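Local coordinates for protein tRNA dimethylallyltransferase (Bacillus halodurans, PDB 3EXA) that probably transfers a dimethylallyl group from dimethylallyl diphosphate to adenine 37 of tRNAs that read codons beginning with uridine, at residues S71-V74 against A75-Q78; A259-T262 against L263-S267; D291-F294 against D295-I298. All coordinates share one frame; numbering follows the deposited sequence.

Overall arrangement
Followed from the N terminus, this chain meets three short-range contacts in series; none encloses or crosses another, and each joins residues continuous in sequence. Interaction 1 ends the loop after strand 60-61 and starts helix 74-90, which leads on to strand 94-98 of the parallel sheet. Interaction 2 lies within helix 256-279, where successive turns meet beside helices 244-251 and 201-218. Interaction 3 turns the loop after strand 284-288, an outermost strand of that sheet, into the C-terminal helix 294-317. Interactions 1 and 3 are thus two helix starts, differently capped, with centres about 35 Å apart; interactions 2 and 3 come within about 17 Å at their nearest atoms.

Interaction 1 (S71-V74 against A75-Q78); sequences SFSV and ADFQ
Ser-73 and Asp-76 exchange hydrogen bonds at the start of helix 74-90, a worked example of how side chains can stand in for the missing previous turn. In one direction Asp-76 N donates to Ser-73 OG at 3.2 Å; in the other Ser-73 N donates to Asp-76 OD2 at 2.7 Å. The second bond meets the anti side of the carboxylate, 21° out of its plane, and a weak bond from Ser-73 OG reaches the same OD2 at 3.0 Å. With chi1 at 72°, OG sits between the backbone N and the carbonyl carbon of Ser-73, a rotation that turns it to the helix start. Backbone bonds follow at once: Phe-77 N to Ser-73 O at 3.0 Å, then Gln-78 N to Val-74 O at 2.8 Å.

The apolar part belongs to Phe-72. Over one face of its ring lies Asp-76 CB, a CH-pi contact 4.1 Å from the centroid, while Phe-72 CE2 packs on Phe-77 CB at 3.6 Å. Phe-77 in turn meets the ring of Tyr-104, whose hydroxyl bonds to Phe-72 O, and His-125 of the second subunit packs on Ser-73.

An alanine in place of Asp-76 would keep the CB over the ring, but Ser-73 N would probably lose its carboxylate partner and the loop be held less firmly to the helix. Ser-73 and Asp-76 thus form a capping box, and the negative carboxylate beside the first turn is likely to be favoured by the helix dipole.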
loop_
_atom_site.group_PDB
_atom_site.type_symbol
_atom_site.label_atom_id
_atom_site.label_comp_id
_atom_site.label_asym_id
_atom_site.label_seq_id
_atom_site.Cartn_x
_atom_site.Cartn_y
_atom_site.Cartn_z
ATOM N N SER A 71 14.967 -2.485 15.749
ATOM C CA SER A 71 14.666 -1.142 15.268
ATOM C C SER A 71 13.539 -0.567 16.116
ATOM O O SER A 71 12.735 -1.310 16.678
ATOM C CB SER A 71 14.219 -1.186 13.814
ATOM O OG SER A 71 12.945 -1.786 13.722
ATOM N N PHE A 72 13.479 0.759 16.192
ATOM C CA PHE A 72 12.462 1.450 16.976
ATOM C C PHE A 72 12.001 2.704 16.236
ATOM O O PHE A 72 12.530 3.798 16.449
ATOM C CB PHE A 72 13.030 1.840 18.348
ATOM C CG PHE A 72 11.978 2.214 19.352
ATOM C CD1 PHE A 72 11.112 1.249 19.856
ATOM C CD2 PHE A 72 11.821 3.534 19.761
ATOM C CE1 PHE A 72 10.105 1.595 20.747
ATOM C CE2 PHE A 72 10.817 3.885 20.650
ATOM C CZ PHE A 72 9.955 2.914 21.144
ATOM N N SER A 73 11.003 2.539 15.374
ATOM C CA SER A 73 10.481 3.646 14.588
ATOM C C SER A 73 9.593 4.588 15.389
ATOM O O SER A 73 9.204 4.302 16.525
ATOM C CB SER A 73 9.672 3.121 13.397
ATOM O OG SER A 73 8.432 2.581 13.829
ATOM N N VAL A 74 9.265 5.715 14.773
ATOM C CA VAL A 74 8.408 6.694 15.404
ATOM C C VAL A 74 7.080 6.025 15.748
ATOM O O VAL A 74 6.527 6.232 16.827
ATOM C CB VAL A 74 8.158 7.875 14.465
ATOM C CG1 VAL A 74 7.354 7.418 13.274
ATOM C CG2 VAL A 74 7.445 8.973 15.203
ATOM N N ALA A 75 6.578 5.209 14.827
ATOM C CA ALA A 75 5.318 4.514 15.037
ATOM C C ALA A 75 5.408 3.619 16.270
ATOM O O ALA A 75 4.463 3.554 17.053
ATOM C CB ALA A 75 4.961 3.685 13.810
ATOM N N ASP A 76 6.536 2.931 16.444
ATOM C CA ASP A 76 6.702 2.069 17.604
ATOM C C ASP A 76 6.607 2.949 18.849
ATOM O O ASP A 76 5.931 2.605 19.812
ATOM C CB ASP A 76 8.066 1.350 17.611
ATOM C CG ASP A 76 8.262 0.406 16.425
ATOM O OD1 ASP A 76 7.362 -0.417 16.135
ATOM O OD2 ASP A 76 9.346 0.477 15.791
ATOM N N PHE A 77 7.286 4.092 18.828
ATOM C CA PHE A 77 7.266 4.991 19.977
ATOM C C PHE A 77 5.859 5.482 20.309
ATOM O O PHE A 77 5.440 5.437 21.466
ATOM C CB PHE A 77 8.179 6.191 19.736
ATOM C CG PHE A 77 8.079 7.246 20.801
ATOM C CD1 PHE A 77 7.556 8.499 20.504
ATOM C CD2 PHE A 77 8.468 6.976 22.108
ATOM C CE1 PHE A 77 7.416 9.465 21.495
ATOM C CE2 PHE A 77 8.328 7.939 23.106
ATOM C CZ PHE A 77 7.801 9.186 22.798
ATOM N N GLN A 78 5.138 5.945 19.291
ATOM C CA GLN A 78 3.782 6.452 19.456
ATOM C C GLN A 78 2.819 5.409 20.039
ATOM O O GLN A 78 2.007 5.732 20.908
ATOM C CB GLN A 78 3.267 6.963 18.105
ATOM C CG GLN A 78 1.848 7.524 18.122
ATOM C CD GLN A 78 1.374 7.958 16.738
ATOM O OE1 GLN A 78 1.822 8.972 16.205
ATOM N NE2 GLN A 78 0.472 7.177 16.145
#

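Interaction 2 (A259-T262 against L263-S267)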
loop_
_atom_site.group_PDB
_atom_site.type_symbol
_atom_site.label_atom_id
_atom_site.label_comp_id
_atom_site.label_asym_id
_atom_site.label_seq_id
_atom_site.Cartn_x
_atom_site.Cartn_y
_atom_site.Cartn_z
ATOM N N ALA A 259 38.107 10.827 15.299
ATOM C CA ALA A 259 36.762 10.400 15.672
ATOM C C ALA A 259 36.193 11.316 16.758
ATOM O O ALA A 259 35.091 11.851 16.612
ATOM C CB ALA A 259 36.775 8.939 16.149
ATOM N N ILE A 260 36.953 11.496 17.839
ATOM C CA ILE A 260 36.551 12.361 18.956
ATOM C C ILE A 260 36.214 13.765 18.465
ATOM O O ILE A 260 35.207 14.347 18.861
ATOM C CB ILE A 260 37.687 12.483 20.015
ATOM C CG1 ILE A 260 37.939 11.131 20.680
ATOM C CG2 ILE A 260 37.316 13.505 21.079
ATOM C CD1 ILE A 260 39.209 11.096 21.497
ATOM N N ASP A 261 37.064 14.313 17.608
ATOM C CA ASP A 261 36.821 15.650 17.085
ATOM C C ASP A 261 35.545 15.684 16.242
ATOM O O ASP A 261 34.765 16.633 16.323
ATOM C CB ASP A 261 38.015 16.106 16.248
ATOM C CG ASP A 261 37.755 17.416 15.530
ATOM O OD1 ASP A 261 37.153 17.394 14.439
ATOM O OD2 ASP A 261 38.148 18.473 16.060
ATOM N N THR A 262 35.329 14.635 15.451
ATOM C CA THR A 262 34.155 14.538 14.587
ATOM C C THR A 262 32.877 14.312 15.390
ATOM O O THR A 262 31.807 14.823 15.037
ATOM C CB THR A 262 34.337 13.412 13.548
ATOM O OG1 THR A 262 35.350 13.798 12.605
ATOM C CG2 THR A 262 33.026 13.140 12.803
ATOM N N LEU A 263 32.996 13.554 16.472
ATOM C CA LEU A 263 31.859 13.283 17.343
ATOM C C LEU A 263 31.412 14.582 17.990
ATOM O O LEU A 263 30.221 14.859 18.095
ATOM C CB LEU A 263 32.247 12.278 18.435
ATOM C CG LEU A 263 31.269 12.115 19.601
ATOM C CD1 LEU A 263 29.859 11.919 19.070
ATOM C CD2 LEU A 263 31.681 10.933 20.458
ATOM N N LYS A 264 32.377 15.380 18.436
ATOM C CA LYS A 264 32.052 16.645 19.064
ATOM C C LYS A 264 31.329 17.562 18.085
ATOM O O LYS A 264 30.316 18.183 18.423
ATOM C CB LYS A 264 33.320 17.324 19.572
ATOM C CG LYS A 264 33.877 16.702 20.856
ATOM C CD LYS A 264 35.186 17.368 21.282
ATOM C CE LYS A 264 35.664 16.865 22.643
ATOM N NZ LYS A 264 36.885 17.580 23.113
ATOM N N ARG A 265 31.861 17.637 16.871
ATOM C CA ARG A 265 31.292 18.469 15.831
ATOM C C ARG A 265 29.880 18.003 15.508
ATOM O O ARG A 265 28.938 18.799 15.533
ATOM C CB ARG A 265 32.192 18.413 14.598
ATOM C CG ARG A 265 31.715 19.235 13.419
ATOM C CD ARG A 265 32.917 19.806 12.662
ATOM N NE ARG A 265 33.964 18.806 12.464
ATOM C CZ ARG A 265 33.808 17.681 11.770
ATOM N NH1 ARG A 265 34.817 16.826 11.644
ATOM N NH2 ARG A 265 32.642 17.410 11.196
ATOM N N ASN A 266 29.715 16.714 15.220
ATOM C CA ASN A 266 28.379 16.211 14.919
ATOM C C ASN A 266 27.431 16.454 16.092
ATOM O O ASN A 266 26.254 16.732 15.879
ATOM C CB ASN A 266 28.405 14.715 14.597
ATOM C CG ASN A 266 29.219 14.395 13.366
ATOM O OD1 ASN A 266 29.353 15.221 12.466
ATOM N ND2 ASN A 266 29.760 13.186 13.314
ATOM N N SER A 267 27.930 16.353 17.323
ATOM C CA SER A 267 27.080 16.580 18.489
ATOM C C SER A 267 26.602 18.030 18.546
ATOM O O SER A 267 25.461 18.301 18.931
ATOM C CB SER A 267 27.816 16.243 19.791
ATOM O OG SER A 267 27.988 14.845 19.955
#
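Arg-265 folds back over the preceding turn of its own helix, towards Thr-262 and Asp-261. Its CB rests 3.6 Å from both Asp-261 O and Thr-262 O. From there CG leaves opposite the backbone N (chi1 180°), and bends at chi2 and chi3 bring the guanidinium back, one face over Thr-262 CA. NE comes within 4.0 Å of Asp-261 OD1. NH1 does the most: it lies 3.2 Å from Thr-262 OG1 and makes a long salt bridge, 3.7 Å, to Asp-261 OD1. That carboxylate oxygen stands at the guanidinium edge, near its plane, although the two flat groups are turned 52° apart. So wide a spacing suggests a loose electrostatic pairing at the helix surface.

Thr-262 has its own fixed partner, since OG1 bonds to Glu-258 O one turn earlier. Its side chain lies beside that of Asn-266, pointing the same way, with Thr-262 CG2 3.3 Å from Asn-266 ND2, which is hydrogen-bonded to Glu-245. Beneath these side chains the helix makes its regular i to i+4 bonds, among them Asn-266 N to Thr-262 O at 2.8 Å. Leu-263 O is gripped twice, by Ser-267 N and by Ser-267 OG, from opposite faces of its carbonyl plane.

Two neighbours flank this part of helix 256-279. Ala-259, Thr-262, Leu-263 and Asn-266 touch helix 244-251. Leu-263, Lys-264 and Ser-267 pack on helix 201-218, where Lys-264 extends past Ile-260 and its NZ forms a salt bridge with Asp-213.

Interaction 3 (D291-F294 against D295-I298); sequences DVDF and DKKI
The Phe-294 ring meets Ile-298 obliquely, and the Asp-295 carboxylate lies at its edge. Asp-295 OD2 sits in the ring plane, 3.7 Å from Phe-294 CD1, with the two planes 75° apart. Ile-298 CB makes an off-centre CH-pi contact 4.2 Å from the ring centroid, and Ile-298 CG1 packs against Phe-294 CZ at 3.8 Å. Beyond the segment the ring makes a cation-pi contact with Lys-18 and touches Thr-19 and Met-22. Opposed to the backbone N (chi1 -176°), Phe-294 CG puts the ring out from the first turn, where it crosses the Ile-298 side chain.

Asp-293 is the N-cap: its OD2 takes a weak bond from Lys-296 N at 3.2 Å, bent to 125°, while its OD1 accepts from a water that in turn accepts from Asp-295 N at 2.8 Å. A second backbone N-H of the first turn is therefore satisfied through solvent. Lys-297 N bonds to Asp-293 O at 3.0 Å, and Ile-298 N to Phe-294 O. On the loop side, Val-292 CG1 presses tightly on Lys-297 CG, 3.4 Å away, while Lys-297 NZ pairs with Glu-300.

These features describe an aspartate N-cap, completed by water, at the start of helix 294-317. Phe-294 and Ile-298 join this C-terminal helix to helix 16-25, whose first residues belong to the predicted ATP-binding P-loop.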
loop_
_atom_site.group_PDB
_atom_site.type_symbol
_atom_site.label_atom_id
_atom_site.label_comp_id
_atom_site.label_asym_id
_atom_site.label_seq_id
_atom_site.Cartn_x
_atom_site.Cartn_y
_atom_site.Cartn_z
ATOM N N ASP A 291 23.759 29.660 32.623
ATOM C CA ASP A 291 24.356 29.796 33.946
ATOM C C ASP A 291 23.585 30.754 34.839
ATOM O O ASP A 291 24.120 31.758 35.314
ATOM C CB ASP A 291 25.819 30.245 33.817
ATOM C CG ASP A 291 26.687 29.244 33.037
ATOM O OD1 ASP A 291 27.885 29.539 32.833
ATOM O OD2 ASP A 291 26.182 28.171 32.631
ATOM N N VAL A 292 22.317 30.436 35.058
ATOM C CA VAL A 292 21.471 31.265 35.894
ATOM C C VAL A 292 21.124 30.512 37.180
ATOM O O VAL A 292 21.528 29.357 37.374
ATOM C CB VAL A 292 20.173 31.708 35.130
ATOM C CG1 VAL A 292 19.187 30.557 35.014
ATOM C CG2 VAL A 292 19.533 32.906 35.825
ATOM N N ASP A 293 20.391 31.188 38.061
ATOM C CA ASP A 293 20.008 30.627 39.347
ATOM C C ASP A 293 18.967 29.533 39.173
ATOM O O ASP A 293 17.839 29.804 38.781
ATOM C CB ASP A 293 19.476 31.748 40.245
ATOM C CG ASP A 293 19.184 31.278 41.637
ATOM O OD1 ASP A 293 20.058 30.622 42.247
ATOM O OD2 ASP A 293 18.081 31.567 42.130
ATOM N N PHE A 294 19.348 28.293 39.459
ATOM C CA PHE A 294 18.418 27.184 39.308
ATOM C C PHE A 294 17.179 27.290 40.177
ATOM O O PHE A 294 16.073 27.271 39.660
ATOM C CB PHE A 294 19.107 25.847 39.585
ATOM C CG PHE A 294 18.215 24.661 39.353
ATOM C CD1 PHE A 294 17.399 24.175 40.370
ATOM C CD2 PHE A 294 18.132 24.077 38.091
ATOM C CE1 PHE A 294 16.511 23.130 40.134
ATOM C CE2 PHE A 294 17.246 23.031 37.841
ATOM C CZ PHE A 294 16.433 22.556 38.864
ATOM N N ASP A 295 17.356 27.366 41.492
ATOM C CA ASP A 295 16.238 27.481 42.428
ATOM C C ASP A 295 15.203 28.522 41.993
ATOM O O ASP A 295 14.004 28.351 42.226
ATOM C CB ASP A 295 16.759 27.834 43.819
ATOM C CG ASP A 295 17.538 26.699 44.450
ATOM O OD1 ASP A 295 18.023 26.880 45.586
ATOM O OD2 ASP A 295 17.667 25.623 43.818
ATOM N N LYS A 296 15.671 29.600 41.374
ATOM C CA LYS A 296 14.780 30.649 40.902
ATOM C C LYS A 296 14.096 30.270 39.578
ATOM O O LYS A 296 12.903 30.508 39.419
ATOM C CB LYS A 296 15.550 31.968 40.735
ATOM C CG LYS A 296 14.669 33.195 40.474
ATOM C CD LYS A 296 15.513 34.441 40.211
ATOM C CE LYS A 296 14.655 35.656 39.876
ATOM N NZ LYS A 296 13.841 36.114 41.039
ATOM N N LYS A 297 14.834 29.681 38.637
ATOM C CA LYS A 297 14.255 29.294 37.344
ATOM C C LYS A 297 13.205 28.213 37.458
ATOM O O LYS A 297 12.103 28.342 36.927
ATOM C CB LYS A 297 15.323 28.780 36.377
ATOM C CG LYS A 297 15.890 29.827 35.453
ATOM C CD LYS A 297 14.831 30.433 34.547
ATOM C CE LYS A 297 15.339 31.741 33.955
ATOM N NZ LYS A 297 14.245 32.539 33.347
ATOM N N ILE A 298 13.562 27.130 38.133
ATOM C CA ILE A 298 12.644 26.017 38.285
ATOM C C ILE A 298 11.344 26.480 38.935
ATOM O O ILE A 298 10.271 25.960 38.631
ATOM C CB ILE A 298 13.292 24.887 39.110
ATOM C CG1 ILE A 298 12.786 23.535 38.613
ATOM C CG2 ILE A 298 12.998 25.067 40.591
ATOM C CD1 ILE A 298 11.343 23.245 38.933
HETATM O O HOH W 1 19.678 28.176 42.855
#